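Local coordinates for tetratricopeptide TPR_2 repeat protein (Thermobaculum terrenum, PDB 5DJS), which is of unknown function but joins tetratricopeptide repeats to a glycosyltransferase family 41 region of the GT-B clan, with uridine-5'-diphosphate bound, at residues Val25-Leu36 and Ala45-Cys56; Arg303-Cys311 and Ala447-Ala455. The protein carries 1 engineered substitution. All blocks are in the same frame, centred on the assembly; numbering follows the deposited sequence.

Interaction 1 (Val25-Leu36 and Ala45-Cys56); sequences VLASERACWRVL and ALHLLGLLHGEC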
# COMPACT_ATOMS: atom_id res chain seq x y z
N VAL A 25 -21.74 1.41 -1.53
CA VAL A 25 -21.56 0.57 -0.34
C VAL A 25 -22.81 0.61 0.55
O VAL A 25 -23.32 -0.45 0.93
CB VAL A 25 -20.28 1.00 0.45
CG1 VAL A 25 -20.21 0.35 1.84
CG2 VAL A 25 -19.03 0.64 -0.35
N LEU A 26 -23.29 1.81 0.86
CA LEU A 26 -24.50 2.00 1.70
C LEU A 26 -25.74 1.26 1.16
O LEU A 26 -26.59 0.82 1.95
CB LEU A 26 -24.81 3.50 1.89
CG LEU A 26 -23.84 4.31 2.76
CD1 LEU A 26 -24.01 5.81 2.54
CD2 LEU A 26 -23.98 3.98 4.25
N ALA A 27 -25.84 1.13 -0.16
CA ALA A 27 -26.95 0.40 -0.78
C ALA A 27 -26.78 -1.12 -0.72
O ALA A 27 -27.77 -1.84 -0.57
CB ALA A 27 -27.14 0.84 -2.23
N SER A 28 -25.54 -1.61 -0.87
CA SER A 28 -25.25 -3.04 -0.76
C SER A 28 -25.46 -3.55 0.67
O SER A 28 -26.04 -4.61 0.88
CB SER A 28 -23.83 -3.36 -1.22
OG SER A 28 -23.60 -4.76 -1.28
N GLU A 29 -24.99 -2.77 1.64
CA GLU A 29 -25.20 -3.06 3.06
C GLU A 29 -26.68 -3.21 3.40
O GLU A 29 -27.08 -4.21 3.99
CB GLU A 29 -24.57 -1.96 3.94
CG GLU A 29 -24.92 -2.06 5.43
CD GLU A 29 -24.33 -0.94 6.28
OE1 GLU A 29 -24.44 0.24 5.89
OE2 GLU A 29 -23.78 -1.25 7.36
N ARG A 30 -27.50 -2.22 3.04
CA ARG A 30 -28.91 -2.22 3.46
C ARG A 30 -29.69 -3.38 2.81
O ARG A 30 -30.61 -3.93 3.42
CB ARG A 30 -29.58 -0.83 3.26
CG ARG A 30 -30.39 -0.59 1.99
CD ARG A 30 -31.17 0.73 2.06
NE ARG A 30 -30.30 1.89 2.21
CZ ARG A 30 -29.71 2.56 1.21
NH1 ARG A 30 -29.90 2.23 -0.07
NH2 ARG A 30 -28.93 3.60 1.50
N ALA A 31 -29.28 -3.76 1.60
CA ALA A 31 -29.83 -4.94 0.92
C ALA A 31 -29.43 -6.24 1.62
O ALA A 31 -30.24 -7.16 1.74
CB ALA A 31 -29.38 -4.96 -0.53
N CYS A 32 -28.17 -6.33 2.07
CA CYS A 32 -27.70 -7.47 2.87
C CYS A 32 -28.46 -7.63 4.20
O CYS A 32 -28.73 -8.74 4.62
CB CYS A 32 -26.21 -7.37 3.18
SG CYS A 32 -25.10 -7.81 1.84
N TRP A 33 -28.78 -6.51 4.85
CA TRP A 33 -29.59 -6.56 6.08
C TRP A 33 -30.99 -7.08 5.79
O TRP A 33 -31.51 -7.88 6.56
CB TRP A 33 -29.65 -5.19 6.80
CG TRP A 33 -28.37 -4.84 7.53
CD1 TRP A 33 -27.57 -3.76 7.29
CD2 TRP A 33 -27.74 -5.58 8.58
NE1 TRP A 33 -26.47 -3.78 8.13
CE2 TRP A 33 -26.56 -4.89 8.94
CE3 TRP A 33 -28.06 -6.76 9.27
CZ2 TRP A 33 -25.69 -5.33 9.95
CZ3 TRP A 33 -27.20 -7.21 10.27
CH2 TRP A 33 -26.03 -6.49 10.60
N ARG A 34 -31.58 -6.64 4.67
CA ARG A 34 -32.92 -7.11 4.24
C ARG A 34 -32.98 -8.63 4.04
O ARG A 34 -34.01 -9.24 4.30
CB ARG A 34 -33.42 -6.38 2.98
CG ARG A 34 -34.00 -5.00 3.25
CD ARG A 34 -34.92 -4.51 2.13
NE ARG A 34 -35.46 -3.19 2.45
CZ ARG A 34 -34.86 -2.01 2.19
NH1 ARG A 34 -33.67 -1.94 1.58
NH2 ARG A 34 -35.46 -0.88 2.56
N VAL A 35 -31.87 -9.22 3.59
CA VAL A 35 -31.76 -10.68 3.46
C VAL A 35 -31.71 -11.35 4.83
O VAL A 35 -32.34 -12.39 5.04
CB VAL A 35 -30.51 -11.07 2.64
CG1 VAL A 35 -30.29 -12.59 2.65
CG2 VAL A 35 -30.64 -10.58 1.20
N LEU A 36 -30.95 -10.77 5.76
CA LEU A 36 -30.82 -11.33 7.12
C LEU A 36 -32.07 -11.16 7.99
O LEU A 36 -32.25 -11.93 8.93
CB LEU A 36 -29.60 -10.75 7.83
CG LEU A 36 -28.24 -11.03 7.16
CD1 LEU A 36 -27.15 -10.24 7.85
CD2 LEU A 36 -27.89 -12.50 7.12
N ALA A 45 -24.81 -13.46 2.64
CA ALA A 45 -25.14 -12.09 2.98
C ALA A 45 -24.34 -11.66 4.21
O ALA A 45 -23.88 -10.51 4.29
CB ALA A 45 -26.63 -11.97 3.26
N LEU A 46 -24.20 -12.57 5.17
CA LEU A 46 -23.22 -12.45 6.25
C LEU A 46 -21.83 -12.16 5.69
O LEU A 46 -21.18 -11.21 6.10
CB LEU A 46 -23.16 -13.75 7.08
CG LEU A 46 -23.94 -13.90 8.40
CD1 LEU A 46 -24.83 -12.73 8.78
CD2 LEU A 46 -24.75 -15.19 8.39
N HIS A 47 -21.41 -13.00 4.74
CA HIS A 47 -20.12 -12.82 4.04
C HIS A 47 -19.94 -11.45 3.36
O HIS A 47 -18.89 -10.83 3.50
CB HIS A 47 -19.94 -13.91 2.99
CG HIS A 47 -18.81 -13.65 2.05
ND1 HIS A 47 -17.49 -13.70 2.45
CD2 HIS A 47 -18.79 -13.33 0.73
CE1 HIS A 47 -16.71 -13.43 1.42
NE2 HIS A 47 -17.48 -13.20 0.36
N LEU A 48 -20.95 -11.00 2.62
CA LEU A 48 -20.87 -9.74 1.89
C LEU A 48 -20.82 -8.52 2.82
O LEU A 48 -20.02 -7.60 2.60
CB LEU A 48 -22.03 -9.61 0.89
CG LEU A 48 -22.05 -8.40 -0.06
CD1 LEU A 48 -20.70 -8.15 -0.73
CD2 LEU A 48 -23.14 -8.59 -1.11
N LEU A 49 -21.69 -8.52 3.84
CA LEU A 49 -21.58 -7.56 4.96
C LEU A 49 -20.21 -7.60 5.64
O LEU A 49 -19.70 -6.58 6.07
CB LEU A 49 -22.64 -7.81 6.02
CG LEU A 49 -23.97 -7.07 5.94
CD1 LEU A 49 -24.90 -7.61 7.01
CD2 LEU A 49 -23.79 -5.58 6.16
N GLY A 50 -19.65 -8.80 5.76
CA GLY A 50 -18.26 -9.00 6.14
C GLY A 50 -17.27 -8.18 5.33
O GLY A 50 -16.52 -7.40 5.91
N LEU A 51 -17.27 -8.36 4.00
CA LEU A 51 -16.36 -7.61 3.09
C LEU A 51 -16.49 -6.12 3.29
O LEU A 51 -15.49 -5.43 3.47
CB LEU A 51 -16.68 -7.83 1.61
CG LEU A 51 -16.80 -9.18 0.96
CD1 LEU A 51 -16.86 -9.01 -0.55
CD2 LEU A 51 -15.61 -10.01 1.34
N LEU A 52 -17.73 -5.64 3.21
CA LEU A 52 -18.02 -4.22 3.13
C LEU A 52 -17.53 -3.49 4.36
O LEU A 52 -16.87 -2.47 4.24
CB LEU A 52 -19.53 -3.99 2.95
CG LEU A 52 -20.14 -4.49 1.63
CD1 LEU A 52 -21.66 -4.52 1.74
CD2 LEU A 52 -19.70 -3.63 0.45
N HIS A 53 -17.84 -4.04 5.53
CA HIS A 53 -17.33 -3.50 6.79
C HIS A 53 -15.81 -3.66 6.93
O HIS A 53 -15.17 -2.82 7.55
CB HIS A 53 -18.09 -4.11 7.97
CG HIS A 53 -19.45 -3.51 8.16
ND1 HIS A 53 -19.65 -2.34 8.85
CD2 HIS A 53 -20.67 -3.89 7.70
CE1 HIS A 53 -20.93 -2.03 8.83
NE2 HIS A 53 -21.57 -2.96 8.14
N GLY A 54 -15.26 -4.71 6.34
CA GLY A 54 -13.81 -4.89 6.22
C GLY A 54 -13.14 -3.80 5.40
O GLY A 54 -12.09 -3.29 5.79
N GLU A 55 -13.75 -3.44 4.27
CA GLU A 55 -13.30 -2.30 3.45
C GLU A 55 -13.49 -0.97 4.20
O GLU A 55 -12.61 -0.12 4.14
CB GLU A 55 -14.01 -2.25 2.09
CG GLU A 55 -13.51 -3.28 1.08
CD GLU A 55 -14.23 -3.22 -0.27
OE1 GLU A 55 -15.43 -2.85 -0.34
OE2 GLU A 55 -13.58 -3.55 -1.29
N CYS A 56 -14.61 -0.81 4.90
CA CYS A 56 -14.86 0.38 5.74
C CYS A 56 -13.98 0.49 6.99
O CYS A 56 -13.94 1.54 7.61
CB CYS A 56 -16.34 0.46 6.16
SG CYS A 56 -17.51 0.72 4.80
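The indole of Trp33 receives the CD1 methyl of Leu49 on one face, 3.6 Å from the centroid of the six-membered ring and 6° off its normal, a CH-pi contact. Glu29 OE2 lies at the edge of the same indole, in its plane, and also near the plane of the His53 imidazole. There His53 NE2 gives Glu29 OE2 a weak hydrogen bond, 2.9 Å long but bent to 125° at the hydrogen, the carboxylate turned well out of the ring plane. His53 ND1 is hydrogen-bonded to Asn58 OD1, so both nitrogens hold the ring, weakly on the Glu29 side.

Leu49 is a knob in a hole formed by Glu29, Cys32, Trp33 and Leu36. Its side chain crosses that of Glu29 at about a right angle, CD2 against Glu29 CG, while Leu49 CD1 also meets Leu36 CD1 tip to tip at 3.6 Å. Leu36 CD2 touches Leu46 CD1 at 3.5 Å and Ala45 CB packs on Val35. Cys32 SG, turned beside its own backbone N, rests 3.6 Å from Leu48 CD2. Further along, Leu52 CD1 comes 3.6 Å from Ser28 OG, whose hydrogen bond goes to Ala16 of helix 5-21, and Val25 CG1 packs on Leu52 CD2 and Cys56 SG.

The segments run nearly antiparallel, at 153° with axes coming within 9.2 Å, as neighbouring helices stack in a tetratricopeptide superhelix; helix 43-56, the first of the repeat spanning 43-76, packs here on the helix before it. Leucine, valine, cysteine and alanine side chains make up most of the interface; the bent Glu29-His53 bond implies a modest polar contribution.

Interaction 2 (Arg303-Cys311 and Ala447-Ala455); sequences RLSRFYLPC and ATSSLLRWA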
# COMPACT_ATOMS: atom_id res chain seq x y z
N ARG A 303 17.59 1.39 -10.07
CA ARG A 303 17.93 2.14 -8.86
C ARG A 303 18.17 3.62 -9.17
O ARG A 303 19.31 4.03 -9.41
CB ARG A 303 19.17 1.54 -8.19
CG ARG A 303 19.08 0.07 -7.82
CD ARG A 303 20.46 -0.47 -7.47
NE ARG A 303 20.40 -1.61 -6.55
CZ ARG A 303 20.16 -2.88 -6.90
NH1 ARG A 303 19.93 -3.23 -8.17
NH2 ARG A 303 20.14 -3.82 -5.96
N LEU A 304 17.10 4.42 -9.15
CA LEU A 304 17.23 5.87 -9.32
C LEU A 304 18.22 6.47 -8.29
O LEU A 304 18.29 6.01 -7.14
CB LEU A 304 15.88 6.58 -9.14
CG LEU A 304 14.72 6.26 -10.08
CD1 LEU A 304 13.47 6.99 -9.61
CD2 LEU A 304 15.06 6.63 -11.51
N SER A 305 18.95 7.51 -8.70
CA SER A 305 19.94 8.19 -7.84
C SER A 305 19.34 9.31 -6.97
O SER A 305 20.05 10.21 -6.54
CB SER A 305 21.05 8.74 -8.73
OG SER A 305 20.47 9.59 -9.71
N ARG A 306 18.03 9.26 -6.76
CA ARG A 306 17.31 10.06 -5.78
C ARG A 306 16.30 9.11 -5.09
O ARG A 306 16.26 7.92 -5.40
CB ARG A 306 16.56 11.19 -6.48
CG ARG A 306 15.50 10.69 -7.45
CD ARG A 306 14.62 11.76 -8.04
NE ARG A 306 14.13 12.79 -7.12
CZ ARG A 306 13.28 12.62 -6.11
NH1 ARG A 306 12.80 11.43 -5.79
NH2 ARG A 306 12.90 13.66 -5.40
N PHE A 307 15.46 9.65 -4.21
CA PHE A 307 14.38 8.88 -3.59
C PHE A 307 13.39 8.41 -4.66
O PHE A 307 13.12 9.13 -5.61
CB PHE A 307 13.67 9.75 -2.53
CG PHE A 307 12.64 9.01 -1.71
CD1 PHE A 307 12.98 7.87 -0.99
CD2 PHE A 307 11.32 9.48 -1.64
CE1 PHE A 307 12.03 7.20 -0.23
CE2 PHE A 307 10.37 8.81 -0.88
CZ PHE A 307 10.73 7.67 -0.17
N TYR A 308 12.85 7.19 -4.50
CA TYR A 308 12.00 6.59 -5.54
C TYR A 308 10.61 7.20 -5.73
O TYR A 308 9.85 6.70 -6.56
CB TYR A 308 11.90 5.07 -5.34
CG TYR A 308 10.83 4.58 -4.35
CD1 TYR A 308 10.88 4.94 -2.99
CD2 TYR A 308 9.81 3.73 -4.77
CE1 TYR A 308 9.92 4.48 -2.10
CE2 TYR A 308 8.85 3.27 -3.88
CZ TYR A 308 8.90 3.64 -2.55
OH TYR A 308 7.95 3.17 -1.67
N LEU A 309 10.27 8.26 -4.99
CA LEU A 309 8.97 8.92 -5.09
C LEU A 309 9.13 10.44 -5.06
O LEU A 309 10.15 10.93 -4.57
CB LEU A 309 8.11 8.51 -3.89
CG LEU A 309 7.87 7.02 -3.69
CD1 LEU A 309 7.19 6.77 -2.36
CD2 LEU A 309 7.00 6.49 -4.80
N PRO A 310 8.12 11.19 -5.55
CA PRO A 310 8.12 12.65 -5.42
C PRO A 310 7.66 13.13 -4.03
O PRO A 310 6.55 12.81 -3.60
CB PRO A 310 7.14 13.10 -6.51
CG PRO A 310 6.16 11.98 -6.64
CD PRO A 310 6.91 10.72 -6.27
N CYS A 311 8.51 13.91 -3.36
CA CYS A 311 8.30 14.39 -1.98
C CYS A 311 7.65 15.79 -1.82
O CYS A 311 7.51 16.28 -0.69
CB CYS A 311 9.64 14.37 -1.25
SG CYS A 311 10.41 12.74 -1.18
N ALA A 447 11.56 1.70 2.93
CA ALA A 447 10.92 2.88 2.35
C ALA A 447 11.32 4.16 3.11
O ALA A 447 11.58 5.20 2.49
CB ALA A 447 9.41 2.73 2.32
N THR A 448 11.38 4.07 4.43
CA THR A 448 11.74 5.22 5.27
C THR A 448 13.25 5.38 5.40
O THR A 448 13.75 6.51 5.35
CB THR A 448 11.15 5.10 6.68
OG1 THR A 448 11.48 3.81 7.23
CG2 THR A 448 9.71 5.23 6.65
N SER A 449 13.97 4.28 5.57
CA SER A 449 15.43 4.35 5.62
C SER A 449 15.93 5.17 4.41
O SER A 449 16.74 6.08 4.58
CB SER A 449 16.09 2.96 5.69
OG SER A 449 16.15 2.34 4.42
N SER A 450 15.42 4.87 3.21
CA SER A 450 15.79 5.57 1.99
C SER A 450 15.42 7.06 2.05
O SER A 450 16.28 7.92 1.89
CB SER A 450 15.13 4.92 0.77
OG SER A 450 15.46 5.60 -0.44
N LEU A 451 14.14 7.33 2.28
CA LEU A 451 13.61 8.70 2.41
C LEU A 451 14.52 9.55 3.29
O LEU A 451 14.98 10.61 2.87
CB LEU A 451 12.19 8.70 3.01
CG LEU A 451 11.21 9.87 2.79
CD1 LEU A 451 10.33 10.07 4.01
CD2 LEU A 451 11.87 11.20 2.44
N LEU A 452 14.78 9.06 4.50
CA LEU A 452 15.61 9.77 5.48
C LEU A 452 17.05 10.00 4.99
O LEU A 452 17.58 11.11 5.13
CB LEU A 452 15.61 9.01 6.82
CG LEU A 452 14.28 8.93 7.59
CD1 LEU A 452 14.45 8.06 8.81
CD2 LEU A 452 13.76 10.30 8.01
N ARG A 453 17.67 8.98 4.40
CA ARG A 453 19.02 9.13 3.84
C ARG A 453 19.07 10.22 2.74
O ARG A 453 19.93 11.10 2.77
CB ARG A 453 19.53 7.80 3.29
CG ARG A 453 19.93 6.80 4.36
CD ARG A 453 20.78 5.67 3.78
NE ARG A 453 21.17 4.69 4.80
CZ ARG A 453 22.10 4.86 5.75
NH1 ARG A 453 22.80 6.00 5.85
NH2 ARG A 453 22.35 3.87 6.61
N TRP A 454 18.12 10.18 1.81
CA TRP A 454 18.02 11.18 0.74
C TRP A 454 17.69 12.60 1.22
O TRP A 454 17.99 13.56 0.52
CB TRP A 454 16.99 10.77 -0.32
CG TRP A 454 17.38 9.60 -1.16
CD1 TRP A 454 16.73 8.41 -1.26
CD2 TRP A 454 18.52 9.50 -2.02
NE1 TRP A 454 17.38 7.58 -2.13
CE2 TRP A 454 18.49 8.22 -2.62
CE3 TRP A 454 19.57 10.37 -2.35
CZ2 TRP A 454 19.46 7.78 -3.53
CZ3 TRP A 454 20.55 9.94 -3.25
CH2 TRP A 454 20.48 8.65 -3.83
N ALA A 455 17.06 12.73 2.39
CA ALA A 455 16.73 14.04 2.96
C ALA A 455 17.76 14.55 3.99
O ALA A 455 17.49 15.51 4.71
CB ALA A 455 15.33 13.98 3.58
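Two CH-pi contacts join Arg306 and Phe307 to helix 447-454. Arg306 CA stands 3.7 Å from the centroid of the Trp454 six-membered ring, 7° off the normal, so the indole lies flat against the backbone running from Arg306 into Phe307. Leu451 CG covers one face of the Phe307 ring, offset toward its rim, and Tyr308 CD1 lies on the opposite face.

Apolar packing continues around the Phe307 side chain. Its CG is anti to the backbone N (chi1 -173°), which carries the ring along the helix: Phe307 CE1 reaches Leu451 CB at 3.6 Å. Phe307 CB packs against Trp454 CD1. Cys311 SG touches Leu451 CD2 more loosely, at 4.2 Å.

The chain 305-311 leaves the end of strand 300-304, an outermost strand of one parallel six-stranded sheet, whereas helix 447-454 connects two strands of the other; the contact thus ties together the two Rossmann-like halves expected of a GT-B fold.

Ser450 OG and Ala447 O both lie at the edge of the Phe307 ring, the hydroxyl 3.4 Å from Phe307 CD1 and hydrogen-bonded to Asp285. Arg306 turns back on its own loop, where NH1 donates to Leu309 O at 3.0 Å, and NH2 forms a salt bridge with Asp500 of helix 479-521.

In the fold
Interaction 1 comes first along the chain and is complete well before interaction 2 opens. Their centres are about 41 Å apart, on opposite sides of the chain's centre, and their nearest atoms about 22 Å apart. They share no helix, strand or sheet: interaction 1 pairs neighbouring helices 25-38 and 43-56 in the N-terminal helical array, whereas interaction 2 joins segments whose nearest ends are 136 residues apart, from the two family 41 ranges. The bound uridine-5'-diphosphate lies about 13 Å from the Cys56 side chain and about 7 Å from that of Ala447. Interaction 1 is thus local packing, whereas interaction 2 is a long-range contact between what are probably the two halves of a GT-B fold.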